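Local coordinates for protein putative oxidoreductase (Thermus thermophilus, PDB 2ISM) that is of unknown function but folds as a beta-propeller of six four-stranded blades and carries a bound calcium ion, at residues R49-I53 and A65-H71; R104-R109 and R121-I127; Q205-P211 and P270-F275. All coordinates share one frame; numbering follows the deposited sequence.

Interaction 1 (R49-I53 and A65-H71)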
# COMPACT_ATOMS: atom_id res chain seq x y z
N ARG B 49 17.45 -19.92 -10.95
CA ARG B 49 17.16 -20.96 -11.92
C ARG B 49 18.23 -22.03 -12.14
O ARG B 49 17.91 -23.19 -12.43
CB ARG B 49 16.76 -20.33 -13.26
CG ARG B 49 15.98 -21.29 -14.17
CD ARG B 49 15.42 -20.57 -15.38
NE ARG B 49 16.47 -20.04 -16.24
CZ ARG B 49 16.25 -19.38 -17.37
NH1 ARG B 49 15.00 -19.16 -17.78
NH2 ARG B 49 17.27 -18.94 -18.10
N PRO B 50 19.52 -21.67 -12.02
CA PRO B 50 20.59 -22.66 -12.22
C PRO B 50 20.59 -23.77 -11.16
O PRO B 50 21.36 -24.72 -11.26
CB PRO B 50 21.86 -21.81 -12.16
CG PRO B 50 21.41 -20.52 -12.74
CD PRO B 50 20.08 -20.30 -12.06
N GLY B 51 19.74 -23.64 -10.15
CA GLY B 51 19.66 -24.68 -9.13
C GLY B 51 20.11 -24.35 -7.71
O GLY B 51 20.30 -25.26 -6.91
N ARG B 52 20.28 -23.07 -7.40
CA ARG B 52 20.69 -22.68 -6.05
C ARG B 52 19.58 -21.91 -5.36
O ARG B 52 18.94 -21.06 -5.97
CB ARG B 52 21.92 -21.75 -6.09
CG ARG B 52 23.16 -22.30 -6.76
CD ARG B 52 24.28 -21.25 -6.73
NE ARG B 52 23.97 -20.06 -7.52
CZ ARG B 52 24.14 -19.96 -8.84
NH1 ARG B 52 24.63 -20.99 -9.52
NH2 ARG B 52 23.82 -18.84 -9.47
N ILE B 53 19.35 -22.22 -4.09
CA ILE B 53 18.38 -21.48 -3.28
C ILE B 53 19.28 -20.67 -2.36
O ILE B 53 20.01 -21.23 -1.54
CB ILE B 53 17.50 -22.40 -2.41
CG1 ILE B 53 16.60 -23.26 -3.30
CG2 ILE B 53 16.67 -21.55 -1.45
CD1 ILE B 53 15.68 -24.20 -2.53
N ALA B 65 20.55 -24.05 -0.08
CA ALA B 65 20.56 -25.40 -0.63
C ALA B 65 20.95 -25.40 -2.09
O ALA B 65 20.79 -24.39 -2.80
CB ALA B 65 19.18 -26.04 -0.47
N GLU B 66 21.48 -26.51 -2.55
CA GLU B 66 21.85 -26.64 -3.94
C GLU B 66 21.11 -27.87 -4.44
O GLU B 66 21.19 -28.94 -3.84
CB GLU B 66 23.35 -26.82 -4.10
CG GLU B 66 23.83 -26.64 -5.53
CD GLU B 66 25.33 -26.46 -5.63
OE1 GLU B 66 25.87 -25.56 -4.95
OE2 GLU B 66 25.98 -27.23 -6.38
N LEU B 67 20.36 -27.71 -5.53
CA LEU B 67 19.60 -28.82 -6.09
C LEU B 67 20.01 -29.08 -7.53
O LEU B 67 20.26 -28.15 -8.29
CB LEU B 67 18.10 -28.51 -6.04
CG LEU B 67 17.46 -28.27 -4.66
CD1 LEU B 67 16.04 -27.76 -4.83
CD2 LEU B 67 17.48 -29.56 -3.87
N SER B 68 20.08 -30.36 -7.89
CA SER B 68 20.42 -30.74 -9.25
C SER B 68 19.21 -30.41 -10.10
O SER B 68 18.09 -30.81 -9.77
CB SER B 68 20.72 -32.24 -9.32
OG SER B 68 20.80 -32.68 -10.67
N VAL B 69 19.41 -29.67 -11.18
CA VAL B 69 18.30 -29.33 -12.05
C VAL B 69 18.76 -29.37 -13.50
O VAL B 69 19.96 -29.37 -13.78
CB VAL B 69 17.73 -27.91 -11.75
CG1 VAL B 69 17.30 -27.81 -10.29
CG2 VAL B 69 18.78 -26.86 -12.07
N TYR B 70 17.78 -29.40 -14.40
CA TYR B 70 18.03 -29.41 -15.83
C TYR B 70 17.87 -27.96 -16.26
O TYR B 70 16.75 -27.50 -16.49
CB TYR B 70 16.97 -30.26 -16.54
CG TYR B 70 17.16 -30.38 -18.03
CD1 TYR B 70 18.22 -31.12 -18.56
CD2 TYR B 70 16.25 -29.79 -18.92
CE1 TYR B 70 18.37 -31.28 -19.93
CE2 TYR B 70 16.39 -29.95 -20.30
CZ TYR B 70 17.45 -30.70 -20.79
OH TYR B 70 17.59 -30.88 -22.15
N HIS B 71 18.97 -27.23 -16.36
CA HIS B 71 18.85 -25.84 -16.74
C HIS B 71 19.15 -25.52 -18.20
O HIS B 71 20.24 -25.08 -18.56
CB HIS B 71 19.68 -24.95 -15.79
CG HIS B 71 21.07 -25.45 -15.55
ND1 HIS B 71 22.11 -25.24 -16.44
CD2 HIS B 71 21.61 -26.12 -14.50
CE1 HIS B 71 23.22 -25.77 -15.95
NE2 HIS B 71 22.94 -26.31 -14.78
O HOH W 1 22.12 -28.01 -11.08
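Ile53 and Ala65 form a hydrogen-bonded antiparallel pair in which Ile53 N donates to Ala65 O (2.9 Å, 177° at the hydrogen) and Ala65 N returns a longer bond to Ile53 O (3.2 Å), landing on a lone pair in the carbonyl plane. Their side chains share one face, with CB of Ile53 4.5 Å from CB of Ala65. CG1 of Ile53 lies opposite the carbonyl carbon (chi1 -67°) and the chain continues extended, bringing CD1 to 4.3 Å from CD1 of Leu67; Leu110 of strand 104-112 packs against Ile53, Ala65 and Leu67. Gly51, also well buried, works through its backbone: its O receives Leu67 N at 2.8 Å, nearly straight. Its backbone shape (phi 114°) favours glycine, and the missing beta carbon leaves room for Leu67 O and for CG2 of Val69, 3.8 Å from Gly51 CA. That methyl also touches Pro50 O (3.4 Å), while a water accepts from Val69 N and gives Pro50 O a weak bond. Arg52 sends its guanidinium to a salt bridge with Glu48 of strand 44-48, opposite which Gly51 and Arg52 make a G1 beta bulge leading into the outer beta hairpin (strands 52-57 and 60-66) of a propeller blade.

Interaction 2 (R104-R109 and R121-I127)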
# COMPACT_ATOMS: atom_id res chain seq x y z
N ARG B 104 11.86 -34.57 -16.39
CA ARG B 104 10.50 -34.16 -16.05
C ARG B 104 10.52 -33.07 -15.00
O ARG B 104 11.55 -32.81 -14.38
CB ARG B 104 9.68 -35.37 -15.55
CG ARG B 104 9.90 -35.78 -14.10
CD ARG B 104 11.22 -36.51 -13.86
NE ARG B 104 11.25 -37.13 -12.53
CZ ARG B 104 12.22 -37.92 -12.09
NH1 ARG B 104 13.28 -38.19 -12.85
NH2 ARG B 104 12.15 -38.45 -10.87
N ASN B 105 9.38 -32.40 -14.82
CA ASN B 105 9.27 -31.36 -13.81
C ASN B 105 8.64 -32.01 -12.57
O ASN B 105 7.93 -33.01 -12.68
CB ASN B 105 8.41 -30.19 -14.30
CG ASN B 105 9.18 -29.26 -15.24
OD1 ASN B 105 8.85 -29.12 -16.42
ND2 ASN B 105 10.20 -28.62 -14.71
N GLN B 106 8.91 -31.45 -11.41
CA GLN B 106 8.37 -31.99 -10.17
C GLN B 106 8.38 -30.93 -9.09
O GLN B 106 9.07 -29.92 -9.20
CB GLN B 106 9.22 -33.17 -9.69
CG GLN B 106 10.71 -32.86 -9.63
CD GLN B 106 11.53 -33.97 -8.98
OE1 GLN B 106 11.31 -35.16 -9.23
NE2 GLN B 106 12.50 -33.57 -8.17
N VAL B 107 7.60 -31.18 -8.05
CA VAL B 107 7.55 -30.30 -6.91
C VAL B 107 8.19 -31.12 -5.81
O VAL B 107 7.79 -32.26 -5.57
CB VAL B 107 6.11 -29.96 -6.48
CG1 VAL B 107 6.15 -29.19 -5.16
CG2 VAL B 107 5.42 -29.12 -7.55
N VAL B 108 9.22 -30.57 -5.19
CA VAL B 108 9.90 -31.27 -4.12
C VAL B 108 9.74 -30.47 -2.84
O VAL B 108 9.26 -29.34 -2.86
CB VAL B 108 11.41 -31.46 -4.42
CG1 VAL B 108 11.58 -32.36 -5.63
CG2 VAL B 108 12.08 -30.11 -4.66
N ARG B 109 10.15 -31.07 -1.73
CA ARG B 109 10.06 -30.43 -0.44
C ARG B 109 11.40 -30.62 0.26
O ARG B 109 11.97 -31.71 0.22
CB ARG B 109 8.94 -31.10 0.36
CG ARG B 109 8.62 -30.45 1.67
CD ARG B 109 7.33 -31.02 2.26
NE ARG B 109 7.51 -32.28 2.98
CZ ARG B 109 6.55 -32.85 3.71
NH1 ARG B 109 5.36 -32.27 3.80
NH2 ARG B 109 6.78 -33.99 4.35
N ARG B 121 11.67 -34.92 0.23
CA ARG B 121 11.04 -35.86 -0.69
C ARG B 121 10.32 -35.16 -1.84
O ARG B 121 10.09 -33.95 -1.81
CB ARG B 121 10.05 -36.75 0.05
CG ARG B 121 8.70 -36.10 0.35
CD ARG B 121 7.69 -37.15 0.77
NE ARG B 121 6.34 -36.82 0.33
CZ ARG B 121 5.48 -36.09 1.03
NH1 ARG B 121 5.82 -35.61 2.22
NH2 ARG B 121 4.27 -35.85 0.54
N VAL B 122 9.98 -35.94 -2.87
CA VAL B 122 9.25 -35.41 -4.01
C VAL B 122 7.78 -35.37 -3.60
O VAL B 122 7.26 -36.34 -3.04
CB VAL B 122 9.43 -36.31 -5.25
CG1 VAL B 122 8.64 -35.75 -6.42
CG2 VAL B 122 10.90 -36.42 -5.61
N VAL B 123 7.13 -34.24 -3.86
CA VAL B 123 5.73 -34.04 -3.51
C VAL B 123 4.81 -34.44 -4.67
O VAL B 123 3.75 -35.03 -4.45
CB VAL B 123 5.48 -32.57 -3.13
CG1 VAL B 123 4.02 -32.33 -2.84
CG2 VAL B 123 6.33 -32.21 -1.92
N LEU B 124 5.22 -34.12 -5.89
CA LEU B 124 4.48 -34.46 -7.09
C LEU B 124 5.52 -34.62 -8.19
O LEU B 124 6.29 -33.69 -8.46
CB LEU B 124 3.47 -33.37 -7.49
CG LEU B 124 2.79 -33.63 -8.84
CD1 LEU B 124 2.08 -34.98 -8.80
CD2 LEU B 124 1.78 -32.52 -9.15
N ASP B 125 5.54 -35.79 -8.82
CA ASP B 125 6.51 -36.07 -9.87
C ASP B 125 5.81 -36.32 -11.21
O ASP B 125 4.62 -36.62 -11.26
CB ASP B 125 7.33 -37.32 -9.48
CG ASP B 125 8.71 -37.34 -10.11
OD1 ASP B 125 9.02 -36.42 -10.90
OD2 ASP B 125 9.48 -38.28 -9.82
N GLY B 126 6.55 -36.19 -12.31
CA GLY B 126 5.98 -36.47 -13.61
C GLY B 126 5.33 -35.34 -14.40
O GLY B 126 4.63 -35.60 -15.37
N ILE B 127 5.54 -34.10 -13.98
CA ILE B 127 4.98 -32.99 -14.73
C ILE B 127 5.78 -32.93 -16.03
O ILE B 127 7.01 -33.09 -16.02
CB ILE B 127 5.13 -31.66 -13.97
CG1 ILE B 127 4.37 -31.73 -12.64
CG2 ILE B 127 4.60 -30.51 -14.83
CD1 ILE B 127 4.62 -30.55 -11.73
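Arg104 grips Asp125 side-on, using two nitrogens for two oxygens: NE of Arg104 reaches OD1 of Asp125 at 2.9 Å and almost straight, and NH2 of Arg104 meets the syn lone pair of OD2 of Asp125, also at 2.9 Å. The guanidinium and carboxylate planes are only 28° apart. A bend at chi2 (-75°) turns the arginine toward the partner strand, where its CG lies 3.4 Å from OD1 of Asp125. From above the carboxylate plane Gly126 N adds a second donor to OD1, and NH1 of Arg104 is occupied by the carbonyls of Glu100 and Gly102. Deeper in the sheet, Val107 O accepts from both Val123 N (2.7 Å) and Leu124 N (3.2 Å), a classic beta bulge. It bends the last strand of this four-stranded propeller blade at Val123 and Leu124, and it puts Val123 CB 4.0 Å from CG1 of Val107. Beyond the bulge, Val108 and Val122 form a non-hydrogen-bonded pair and Arg109 and Arg121 a hydrogen-bonded one, with CG2 of Val123 resting 3.6 Å from CB of Arg109. NH1 of Arg121 comes edge-on over one face of the Arg109 guanidinium, the planes 80° apart. Nearby acids probably offset this closeness: Arg109 forms salt bridges with Asp120 and Glu177, and Arg121 a long, weak ion pair with Glu177. Leu124, on the face of Val107, packs on Leu172 and Leu174 of strand 170-174.

Interaction 3 (Q205-P211 and P270-F275)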
# COMPACT_ATOMS: atom_id res chain seq x y z
N GLN B 205 2.83 -18.61 -15.36
CA GLN B 205 3.89 -18.48 -14.37
C GLN B 205 3.49 -17.67 -13.14
O GLN B 205 4.22 -17.59 -12.16
CB GLN B 205 5.21 -18.09 -15.04
CG GLN B 205 5.71 -19.09 -16.07
CD GLN B 205 7.03 -18.66 -16.70
OE1 GLN B 205 7.35 -17.47 -16.72
NE2 GLN B 205 7.78 -19.62 -17.23
N GLY B 206 2.30 -17.06 -13.21
CA GLY B 206 1.83 -16.27 -12.09
C GLY B 206 0.64 -16.75 -11.29
O GLY B 206 -0.27 -17.37 -11.84
N LEU B 207 0.65 -16.47 -9.99
CA LEU B 207 -0.42 -16.86 -9.08
C LEU B 207 -0.59 -15.76 -8.05
O LEU B 207 0.36 -15.40 -7.35
CB LEU B 207 -0.08 -18.16 -8.36
CG LEU B 207 -0.04 -19.48 -9.13
CD1 LEU B 207 0.52 -20.58 -8.23
CD2 LEU B 207 -1.43 -19.83 -9.62
N ALA B 208 -1.80 -15.22 -7.93
CA ALA B 208 -2.07 -14.17 -6.96
C ALA B 208 -3.54 -14.21 -6.53
O ALA B 208 -4.42 -14.43 -7.36
CB ALA B 208 -1.73 -12.82 -7.55
N TRP B 209 -3.79 -14.00 -5.25
CA TRP B 209 -5.15 -14.01 -4.73
C TRP B 209 -5.62 -12.62 -4.32
O TRP B 209 -4.90 -11.89 -3.64
CB TRP B 209 -5.25 -14.97 -3.53
CG TRP B 209 -5.23 -16.42 -3.92
CD1 TRP B 209 -6.30 -17.20 -4.24
CD2 TRP B 209 -4.07 -17.26 -4.05
NE1 TRP B 209 -5.89 -18.48 -4.56
CE2 TRP B 209 -4.52 -18.54 -4.45
CE3 TRP B 209 -2.70 -17.06 -3.86
CZ2 TRP B 209 -3.65 -19.61 -4.67
CZ3 TRP B 209 -1.83 -18.12 -4.08
CH2 TRP B 209 -2.31 -19.38 -4.48
N HIS B 210 -6.82 -12.26 -4.74
CA HIS B 210 -7.39 -10.95 -4.40
C HIS B 210 -7.62 -10.95 -2.89
O HIS B 210 -8.32 -11.81 -2.35
CB HIS B 210 -8.71 -10.75 -5.16
CG HIS B 210 -9.22 -9.34 -5.11
ND1 HIS B 210 -9.71 -8.76 -3.97
CD2 HIS B 210 -9.30 -8.39 -6.08
CE1 HIS B 210 -10.07 -7.52 -4.23
NE2 HIS B 210 -9.84 -7.27 -5.50
N PRO B 211 -7.03 -9.97 -2.18
CA PRO B 211 -7.17 -9.87 -0.72
C PRO B 211 -8.59 -9.79 -0.16
O PRO B 211 -8.85 -10.26 0.95
CB PRO B 211 -6.34 -8.62 -0.39
CG PRO B 211 -6.52 -7.77 -1.61
CD PRO B 211 -6.35 -8.78 -2.73
N PRO B 270 4.44 -11.95 -19.40
CA PRO B 270 4.45 -11.73 -17.95
C PRO B 270 5.21 -12.70 -17.07
O PRO B 270 5.37 -13.88 -17.39
CB PRO B 270 2.96 -11.75 -17.62
CG PRO B 270 2.49 -12.89 -18.47
CD PRO B 270 3.22 -12.66 -19.81
N GLY B 271 5.67 -12.17 -15.95
CA GLY B 271 6.33 -12.99 -14.96
C GLY B 271 5.20 -13.23 -13.97
O GLY B 271 4.07 -13.53 -14.38
N ASN B 272 5.46 -13.07 -12.69
CA ASN B 272 4.42 -13.28 -11.70
C ASN B 272 3.58 -12.01 -11.57
O ASN B 272 3.85 -11.01 -12.24
CB ASN B 272 5.05 -13.63 -10.34
CG ASN B 272 4.09 -14.38 -9.43
OD1 ASN B 272 2.96 -14.68 -9.81
ND2 ASN B 272 4.54 -14.68 -8.22
N LEU B 273 2.54 -12.06 -10.76
CA LEU B 273 1.70 -10.89 -10.53
C LEU B 273 1.33 -10.88 -9.05
O LEU B 273 1.42 -11.90 -8.38
CB LEU B 273 0.43 -10.92 -11.39
CG LEU B 273 -0.36 -12.19 -11.72
CD1 LEU B 273 -0.30 -13.21 -10.60
CD2 LEU B 273 -1.80 -11.78 -12.01
N ALA B 274 0.94 -9.72 -8.54
CA ALA B 274 0.58 -9.62 -7.13
C ALA B 274 -0.33 -8.44 -6.85
O ALA B 274 -0.27 -7.42 -7.54
CB ALA B 274 1.85 -9.50 -6.29
N PHE B 275 -1.17 -8.59 -5.83
CA PHE B 275 -2.07 -7.51 -5.43
C PHE B 275 -1.31 -6.64 -4.45
O PHE B 275 -0.73 -7.13 -3.48
CB PHE B 275 -3.34 -8.10 -4.81
CG PHE B 275 -4.33 -8.61 -5.83
CD1 PHE B 275 -5.19 -7.73 -6.49
CD2 PHE B 275 -4.36 -9.96 -6.17
CE1 PHE B 275 -6.07 -8.19 -7.47
CE2 PHE B 275 -5.24 -10.43 -7.14
CZ PHE B 275 -6.09 -9.54 -7.79
O HOH W 2 3.13 -15.74 -16.36
O HOH W 3 2.99 -16.22 -6.63
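The innermost strands of two successive propeller blades meet here, residues 205-211 through strand 208-209 and residues 270-275 in strand 270-276, running within 14° of parallel. The one direct hydrogen bond between them uses a side-chain acceptor: OD1 of Asn272 accepts Leu207 N at 2.9 Å, the donor tilted 16° from the carbonyl plane. With CG set opposite its own backbone N (chi1 -158°), the Asn272 amide reaches across and also takes a weak bond from Leu273 N. ND2 of Asn272 donates to Glu319, and to a water 2.7 Å away that in turn donates to Leu207 O. Next along, CB of Ala208 is packed tightly against CD1 of Leu273 (3.4 Å, closer than usual carbon contact). At the far end CA of His210 covers one face of the Phe275 ring, 3.8 Å from its centroid, a CH-pi contact. The His210 ring meets it obliquely, CD2 lying 3.5 Å from CE1 of Phe275, and CD of Pro211 approaches CG of Phe275 at 3.7 Å. His210 also stacks on Trp302. Apolar packing, one direct amide bond and bridging water thus join the blades here, and partners on both oxygen and nitrogen of the Asn272 amide should hold its rotation.

Interactions 1 and 2 are counterparts, each in the outer hairpin of one of two successive blades; their centres are 14 Å apart and their nearest atoms about 5 Å. One link is Leu110, which follows segment 104-109 and packs on interaction 1; Arg96 touches side chains of both. Both lie well out from the middle of the chain, at 17 and 16 Å, whereas interaction 3 sits 8 Å from it and joins two blades instead of two strands of one blade. Its centre is 23 and 22 Å from theirs. It takes no part in the calcium site of Glu233 and Tyr243; the side chain of Pro270 lies about 11 Å from the ion.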